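Local atomic coordinates of CPI (Ascaris lumbricoides, PDB entry 4IT7), a protein that probably inhibits cysteine endopeptidases, as a roundworm member of the cystatin family. Residues Gln20-Lys25 / Asn101-Thr106; Gln28-Ala33 / Cys90-Trp95. One frame throughout, in Å; residues are numbered along the deposited sequence.

Interaction 1: Gln20-Lys25 / Asn101-Thr106; sequences QALAGK and NFEEIT
Lys-25, on helix 17-33, reaches across to Glu-103 and Ile-105 of the outer strand 102-112 and touches both along its length. Lys-25 CB, directed at the strand, sits 3.7 Å from Ile-105 CD1, an apolar touch at the base of the side chain. CG is turned beside the backbone N, and a bend at chi3 (-83°) redirects the chain toward the carboxylate. Lys-25 CD then passes 3.5 Å from Glu-103 OE1, and Lys-25 CE follows at 3.6 Å from the same oxygen. At the tip, Lys-25 NZ forms a forked salt bridge, 2.9 Å from Glu-103 OE1 and 2.9 Å from Glu-103 OE2. Both oxygens are met on their syn sides, with the ammonium nitrogen 20° out of the carboxylate plane, so two bonds restrict rotation of the acid group. Glu-103, its chain extended beyond CG, slants across the end of the lysine chain. Leu-22, one turn earlier and buried, brings CD2 near the acid and also packs on Ile-94 of the adjacent strand. Segment axes approach to 10.4 Å and cross at -62°. An ion pair at the partly exposed margin, beside apolar packing, thus joins helix to edge strand in the cystatin fold, where an antiparallel sheet wraps around one long helix.

Interaction 2: Gln28-Ala33 / Cys90-Trp95; sequences QRINAA and CTVAIW
The helical segment 28-33 and strand segment 90-95 come nearest at Ile-30 and Cys-90, whose CA atoms lie 8.6 Å apart, a spacing bridged by side chains alone. On the strand, Cys-90 and Val-92 both direct their CB atoms at the helix, as alternate residues of an extended chain do. Ile-30 answers from the helix with its longer branch: CG1 stands beside the backbone N (chi1 -64°), and the chain runs on extended at chi2 (164°) to deliver CD1 to the strand. Ile-30 CD1 lies 4.1 Å from Cys-90 CB and 4.2 Å from Cys-90 SG, and 4.4 Å from Val-92 CG2. These van der Waals contacts belong to the apolar layer between the long helix and the concave face of the cystatin sheet, and all three residues are buried. Cys-90 SG is also disulfide-bonded to Cys-110, which ties strand 88-97 covalently to its neighbour 102-112 beside the methyl of Ile-30. The same isoleucine packs on Ile-107 of that neighbouring strand, and Val-92 extends the layer to Ala-26 of the helix and Leu-62 of strand 56-70. Near the helix end, Asn-31 turns to strand 38-51, its OD1 accepting a hydrogen bond from Gln-40 N.

From the N terminus, helix 17-33 first supplies 20-25 for interaction 1 and then 28-33 for interaction 2. The chain next lays down strands 38-51 and 56-70 before strand 88-97 returns to the helix at 90-95 and closes the inner loop. A turn leads into strand 102-112, whose 101-106 segment closes the outer loop on the earlier helical turns; the contacts therefore nest and do not cross. The two strands are antiparallel neighbours, joined where Thr-106 N lies 2.7 Å from Ala-93 O, a probable hydrogen bond. A second probable one sets Trp-95 N 2.8 Å from Glu-104 O. Interactions 1 and 2 together fasten successive parts of helix 17-33 to the last two strands.

Interaction 1: Gln20-Lys25 / Asn101-Thr106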
ATOM      1  N   GLN A  20       6.602   3.340   6.013  1.00 41.31           N
ATOM      2  CA  GLN A  20       7.150   2.405   5.044  1.00 42.95           C
ATOM      3  C   GLN A  20       6.667   0.931   5.242  1.00 42.79           C
ATOM      4  O   GLN A  20       6.138   0.311   4.308  1.00 46.45           O
ATOM      5  CB  GLN A  20       8.675   2.495   5.051  1.00 45.31           C
ATOM      6  CG  GLN A  20       9.223   3.788   4.416  1.00 51.35           C
ATOM      7  CD  GLN A  20       8.963   3.919   2.904  1.00 49.37           C
ATOM      8  OE1 GLN A  20       9.095   2.961   2.157  1.00 54.27           O
ATOM      9  NE2 GLN A  20       8.612   5.121   2.458  1.00 48.88           N
ATOM     10  N   ALA A  21       6.833   0.401   6.458  1.00 43.33           N
ATOM     11  CA  ALA A  21       6.319  -0.932   6.868  1.00 40.59           C
ATOM     12  C   ALA A  21       4.868  -1.065   6.499  1.00 42.34           C
ATOM     13  O   ALA A  21       4.480  -2.033   5.836  1.00 43.20           O
ATOM     14  CB  ALA A  21       6.477  -1.124   8.372  1.00 44.78           C
ATOM     15  N   LEU A  22       4.061  -0.079   6.885  1.00 31.96           N
ATOM     16  CA  LEU A  22       2.658  -0.144   6.543  1.00 35.99           C
ATOM     17  C   LEU A  22       2.382  -0.171   5.019  1.00 37.15           C
ATOM     18  O   LEU A  22       1.510  -0.947   4.573  1.00 31.30           O
ATOM     19  CB  LEU A  22       1.857   0.992   7.183  1.00 37.92           C
ATOM     20  CG  LEU A  22       1.582   1.068   8.689  1.00 38.10           C
ATOM     21  CD1 LEU A  22       0.623   2.220   8.933  1.00 34.71           C
ATOM     22  CD2 LEU A  22       1.123  -0.222   9.370  1.00 34.62           C
ATOM     23  N   ALA A  23       3.093   0.669   4.236  1.00 37.16           N
ATOM     24  CA  ALA A  23       2.943   0.675   2.748  1.00 34.36           C
ATOM     25  C   ALA A  23       3.264  -0.740   2.201  1.00 30.59           C
ATOM     26  O   ALA A  23       2.565  -1.244   1.356  1.00 35.09           O
ATOM     27  CB  ALA A  23       3.827   1.742   2.096  1.00 33.33           C
ATOM     28  N   GLY A  24       4.293  -1.369   2.753  1.00 29.89           N
ATOM     29  CA  GLY A  24       4.733  -2.669   2.333  1.00 32.53           C
ATOM     30  C   GLY A  24       3.612  -3.657   2.512  1.00 34.08           C
ATOM     31  O   GLY A  24       3.366  -4.483   1.650  1.00 36.30           O
ATOM     32  N   LYS A  25       2.925  -3.549   3.638  1.00 33.08           N
ATOM     33  CA  LYS A  25       1.871  -4.484   3.960  1.00 32.96           C
ATOM     34  C   LYS A  25       0.688  -4.187   3.086  1.00 32.69           C
ATOM     35  O   LYS A  25      -0.016  -5.134   2.666  1.00 30.28           O
ATOM     36  CB  LYS A  25       1.485  -4.455   5.447  1.00 34.26           C
ATOM     37  CG  LYS A  25       2.457  -5.174   6.384  1.00 41.70           C
ATOM     38  CD  LYS A  25       1.973  -5.208   7.859  1.00 45.39           C
ATOM     39  CE  LYS A  25       2.311  -3.915   8.596  1.00 51.36           C
ATOM     40  NZ  LYS A  25       1.887  -3.837  10.053  1.00 46.28           N
ATOM     41  N   ASN A 101      -5.760  -6.258  19.682  1.00 42.78           N
ATOM     42  CA  ASN A 101      -4.701  -6.803  18.873  1.00 46.73           C
ATOM     43  C   ASN A 101      -5.056  -6.764  17.370  1.00 44.49           C
ATOM     44  O   ASN A 101      -4.787  -7.714  16.646  1.00 44.59           O
ATOM     45  CB  ASN A 101      -4.444  -8.228  19.324  1.00 52.46           C
ATOM     46  CG  ASN A 101      -3.062  -8.676  18.987  1.00 58.75           C
ATOM     47  OD1 ASN A 101      -2.878  -9.460  18.055  1.00 63.37           O
ATOM     48  ND2 ASN A 101      -2.070  -8.156  19.716  1.00 61.77           N
ATOM     49  N   PHE A 102      -5.693  -5.671  16.944  1.00 36.52           N
ATOM     50  CA  PHE A 102      -6.397  -5.583  15.682  1.00 37.83           C
ATOM     51  C   PHE A 102      -5.652  -4.661  14.671  1.00 40.89           C
ATOM     52  O   PHE A 102      -5.272  -3.493  14.976  1.00 37.21           O
ATOM     53  CB  PHE A 102      -7.816  -5.126  16.038  1.00 38.82           C
ATOM     54  CG  PHE A 102      -8.678  -4.666  14.879  1.00 40.98           C
ATOM     55  CD1 PHE A 102      -9.813  -5.395  14.522  1.00 40.68           C
ATOM     56  CD2 PHE A 102      -8.405  -3.458  14.190  1.00 38.76           C
ATOM     57  CE1 PHE A 102     -10.660  -4.972  13.486  1.00 41.23           C
ATOM     58  CE2 PHE A 102      -9.224  -3.050  13.160  1.00 40.02           C
ATOM     59  CZ  PHE A 102     -10.372  -3.796  12.816  1.00 41.28           C
ATOM     60  N   GLU A 103      -5.374  -5.193  13.484  1.00 35.73           N
ATOM     61  CA  GLU A 103      -4.846  -4.346  12.418  1.00 37.44           C
ATOM     62  C   GLU A 103      -5.558  -4.718  11.162  1.00 38.98           C
ATOM     63  O   GLU A 103      -5.371  -5.816  10.662  1.00 43.99           O
ATOM     64  CB  GLU A 103      -3.345  -4.483  12.268  1.00 34.40           C
ATOM     65  CG  GLU A 103      -2.787  -3.851  11.012  1.00 37.73           C
ATOM     66  CD  GLU A 103      -1.293  -4.083  10.865  1.00 42.02           C
ATOM     67  OE1 GLU A 103      -0.869  -4.786   9.935  1.00 49.47           O
ATOM     68  OE2 GLU A 103      -0.525  -3.589  11.707  1.00 49.41           O
ATOM     69  N   GLU A 104      -6.388  -3.808  10.674  1.00 36.51           N
ATOM     70  CA  GLU A 104      -7.167  -4.005   9.482  1.00 37.79           C
ATOM     71  C   GLU A 104      -6.707  -3.064   8.333  1.00 40.94           C
ATOM     72  O   GLU A 104      -6.766  -1.820   8.452  1.00 34.36           O
ATOM     73  CB  GLU A 104      -8.632  -3.775   9.806  1.00 40.78           C
ATOM     74  CG  GLU A 104      -9.532  -3.536   8.597  1.00 51.68           C
ATOM     75  CD  GLU A 104     -10.998  -3.292   8.965  1.00 56.57           C
ATOM     76  OE1 GLU A 104     -11.676  -4.270   9.343  1.00 56.80           O
ATOM     77  OE2 GLU A 104     -11.492  -2.135   8.876  1.00 56.93           O
ATOM     78  N   ILE A 105      -6.241  -3.667   7.231  1.00 37.14           N
ATOM     79  CA  ILE A 105      -5.831  -2.909   6.022  1.00 40.80           C
ATOM     80  C   ILE A 105      -6.937  -2.951   4.948  1.00 39.36           C
ATOM     81  O   ILE A 105      -7.269  -4.019   4.460  1.00 40.35           O
ATOM     82  CB  ILE A 105      -4.493  -3.442   5.473  1.00 33.53           C
ATOM     83  CG1 ILE A 105      -3.396  -3.157   6.469  1.00 33.01           C
ATOM     84  CG2 ILE A 105      -4.131  -2.766   4.150  1.00 36.36           C
ATOM     85  CD1 ILE A 105      -2.137  -3.949   6.221  1.00 32.10           C
ATOM     86  N   THR A 106      -7.493  -1.793   4.612  1.00 43.21           N
ATOM     87  CA  THR A 106      -8.544  -1.645   3.607  1.00 40.06           C
ATOM     88  C   THR A 106      -7.987  -0.967   2.358  1.00 42.84           C
ATOM     89  O   THR A 106      -7.513   0.167   2.435  1.00 41.61           O
ATOM     90  CB  THR A 106      -9.659  -0.757   4.157  1.00 42.20           C
ATOM     91  OG1 THR A 106     -10.227  -1.395   5.307  1.00 47.61           O
ATOM     92  CG2 THR A 106     -10.722  -0.514   3.137  1.00 42.10           C
TER

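Interaction 2: Gln28-Ala33 / Cys90-Trp95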
ATOM      1  N   GLN A  28       1.286  -5.963  -0.307  1.00 32.34           N
ATOM      2  CA  GLN A  28       0.960  -7.372  -0.264  1.00 33.66           C
ATOM      3  C   GLN A  28      -0.541  -7.582  -0.340  1.00 34.25           C
ATOM      4  O   GLN A  28      -1.031  -8.462  -1.029  1.00 35.96           O
ATOM      5  CB  GLN A  28       1.470  -7.942   1.011  1.00 40.17           C
ATOM      6  CG  GLN A  28       2.953  -8.195   1.049  1.00 40.86           C
ATOM      7  CD  GLN A  28       3.284  -8.984   2.299  1.00 53.88           C
ATOM      8  OE1 GLN A  28       2.777  -8.686   3.374  1.00 58.08           O
ATOM      9  NE2 GLN A  28       4.092 -10.033   2.155  1.00 55.52           N
ATOM     10  N   ARG A  29      -1.288  -6.737   0.334  1.00 30.48           N
ATOM     11  CA  ARG A  29      -2.728  -6.805   0.243  1.00 34.13           C
ATOM     12  C   ARG A  29      -3.250  -6.463  -1.165  1.00 31.09           C
ATOM     13  O   ARG A  29      -4.133  -7.109  -1.684  1.00 30.78           O
ATOM     14  CB  ARG A  29      -3.312  -5.846   1.287  1.00 37.30           C
ATOM     15  CG  ARG A  29      -4.279  -6.441   2.282  1.00 47.02           C
ATOM     16  CD  ARG A  29      -3.646  -7.298   3.385  1.00 51.05           C
ATOM     17  NE  ARG A  29      -2.180  -7.232   3.500  1.00 57.00           N
ATOM     18  CZ  ARG A  29      -1.491  -7.504   4.620  1.00 61.62           C
ATOM     19  NH1 ARG A  29      -0.151  -7.448   4.628  1.00 55.50           N
ATOM     20  NH2 ARG A  29      -2.139  -7.838   5.742  1.00 58.52           N
ATOM     21  N   ILE A  30      -2.734  -5.415  -1.797  1.00 32.45           N
ATOM     22  CA  ILE A  30      -3.162  -5.083  -3.157  1.00 33.85           C
ATOM     23  C   ILE A  30      -2.882  -6.279  -4.064  1.00 28.68           C
ATOM     24  O   ILE A  30      -3.757  -6.727  -4.750  1.00 28.05           O
ATOM     25  CB  ILE A  30      -2.408  -3.824  -3.689  1.00 37.87           C
ATOM     26  CG1 ILE A  30      -2.778  -2.590  -2.848  1.00 30.57           C
ATOM     27  CG2 ILE A  30      -2.651  -3.627  -5.193  1.00 30.82           C
ATOM     28  CD1 ILE A  30      -1.833  -1.400  -3.012  1.00 30.52           C
ATOM     29  N   ASN A  31      -1.706  -6.848  -3.971  1.00 25.80           N
ATOM     30  CA  ASN A  31      -1.340  -7.942  -4.845  1.00 29.95           C
ATOM     31  C   ASN A  31      -2.180  -9.207  -4.619  1.00 36.21           C
ATOM     32  O   ASN A  31      -2.583  -9.861  -5.602  1.00 38.14           O
ATOM     33  CB  ASN A  31       0.187  -8.235  -4.726  1.00 29.22           C
ATOM     34  CG  ASN A  31       1.032  -7.316  -5.644  1.00 30.27           C
ATOM     35  OD1 ASN A  31       0.561  -6.845  -6.694  1.00 30.07           O
ATOM     36  ND2 ASN A  31       2.256  -7.055  -5.244  1.00 25.94           N
ATOM     37  N   ALA A  32      -2.457  -9.526  -3.335  1.00 36.01           N
ATOM     38  CA  ALA A  32      -3.285 -10.707  -2.918  1.00 37.09           C
ATOM     39  C   ALA A  32      -4.718 -10.655  -3.438  1.00 34.62           C
ATOM     40  O   ALA A  32      -5.279 -11.672  -3.892  1.00 36.63           O
ATOM     41  CB  ALA A  32      -3.256 -10.889  -1.404  1.00 35.59           C
ATOM     42  N   ALA A  33      -5.285  -9.454  -3.431  1.00 32.22           N
ATOM     43  CA  ALA A  33      -6.665  -9.216  -3.841  1.00 33.91           C
ATOM     44  C   ALA A  33      -6.878  -8.846  -5.343  1.00 39.69           C
ATOM     45  O   ALA A  33      -7.997  -8.969  -5.868  1.00 40.03           O
ATOM     46  CB  ALA A  33      -7.229  -8.117  -2.983  1.00 34.99           C
ATOM     47  N   CYS A  90      -3.294   4.057  -5.505  1.00 40.93           N
ATOM     48  CA  CYS A  90      -4.196   3.335  -4.641  1.00 41.44           C
ATOM     49  C   CYS A  90      -4.205   4.100  -3.336  1.00 43.33           C
ATOM     50  O   CYS A  90      -3.129   4.463  -2.835  1.00 36.68           O
ATOM     51  CB  CYS A  90      -3.693   1.921  -4.464  1.00 38.60           C
ATOM     52  SG  CYS A  90      -3.514   0.958  -6.007  1.00 40.29           S
ATOM     53  N   THR A  91      -5.425   4.423  -2.880  1.00 39.02           N
ATOM     54  CA  THR A  91      -5.719   4.896  -1.548  1.00 43.66           C
ATOM     55  C   THR A  91      -6.003   3.669  -0.639  1.00 46.02           C
ATOM     56  O   THR A  91      -6.825   2.785  -0.948  1.00 42.64           O
ATOM     57  CB  THR A  91      -6.903   5.865  -1.604  1.00 42.74           C
ATOM     58  OG1 THR A  91      -6.567   6.914  -2.507  1.00 47.13           O
ATOM     59  CG2 THR A  91      -7.210   6.470  -0.229  1.00 41.50           C
ATOM     60  N   VAL A  92      -5.247   3.605   0.445  1.00 41.91           N
ATOM     61  CA  VAL A  92      -5.261   2.503   1.388  1.00 42.13           C
ATOM     62  C   VAL A  92      -5.437   3.104   2.786  1.00 45.84           C
ATOM     63  O   VAL A  92      -4.777   4.112   3.112  1.00 45.77           O
ATOM     64  CB  VAL A  92      -3.933   1.718   1.392  1.00 44.89           C
ATOM     65  CG1 VAL A  92      -4.087   0.422   2.184  1.00 50.69           C
ATOM     66  CG2 VAL A  92      -3.474   1.395  -0.020  1.00 48.67           C
ATOM     67  N   ALA A  93      -6.340   2.507   3.576  1.00 39.24           N
ATOM     68  CA  ALA A  93      -6.576   2.872   4.964  1.00 35.40           C
ATOM     69  C   ALA A  93      -6.171   1.703   5.856  1.00 39.11           C
ATOM     70  O   ALA A  93      -6.542   0.528   5.637  1.00 38.24           O
ATOM     71  CB  ALA A  93      -8.026   3.281   5.186  1.00 35.93           C
ATOM     72  N   ILE A  94      -5.313   2.010   6.817  1.00 38.56           N
ATOM     73  CA  ILE A  94      -4.954   1.037   7.787  1.00 39.69           C
ATOM     74  C   ILE A  94      -5.375   1.458   9.196  1.00 47.66           C
ATOM     75  O   ILE A  94      -5.088   2.581   9.652  1.00 44.92           O
ATOM     76  CB  ILE A  94      -3.510   0.550   7.682  1.00 37.32           C
ATOM     77  CG1 ILE A  94      -2.927   0.529   9.052  1.00 39.86           C
ATOM     78  CG2 ILE A  94      -2.687   1.291   6.616  1.00 42.89           C
ATOM     79  CD1 ILE A  94      -2.242  -0.789   9.319  1.00 37.06           C
ATOM     80  N   TRP A  95      -6.100   0.544   9.848  1.00 43.00           N
ATOM     81  CA  TRP A  95      -6.765   0.804  11.108  1.00 42.91           C
ATOM     82  C   TRP A  95      -6.229  -0.100  12.173  1.00 40.26           C
ATOM     83  O   TRP A  95      -6.300  -1.334  12.047  1.00 34.66           O
ATOM     84  CB  TRP A  95      -8.268   0.624  10.945  1.00 46.83           C
ATOM     85  CG  TRP A  95      -9.035   1.123  12.125  1.00 49.93           C
ATOM     86  CD1 TRP A  95      -8.610   2.038  13.084  1.00 52.21           C
ATOM     87  CD2 TRP A  95     -10.402   0.776  12.503  1.00 53.70           C
ATOM     88  NE1 TRP A  95      -9.593   2.272  13.994  1.00 50.57           N
ATOM     89  CE2 TRP A  95     -10.693   1.528  13.715  1.00 53.63           C
ATOM     90  CE3 TRP A  95     -11.390  -0.075  11.977  1.00 61.71           C
ATOM     91  CZ2 TRP A  95     -11.930   1.435  14.364  1.00 59.58           C
ATOM     92  CZ3 TRP A  95     -12.629  -0.153  12.636  1.00 58.59           C
ATOM     93  CH2 TRP A  95     -12.893   0.585  13.795  1.00 57.46           C
TER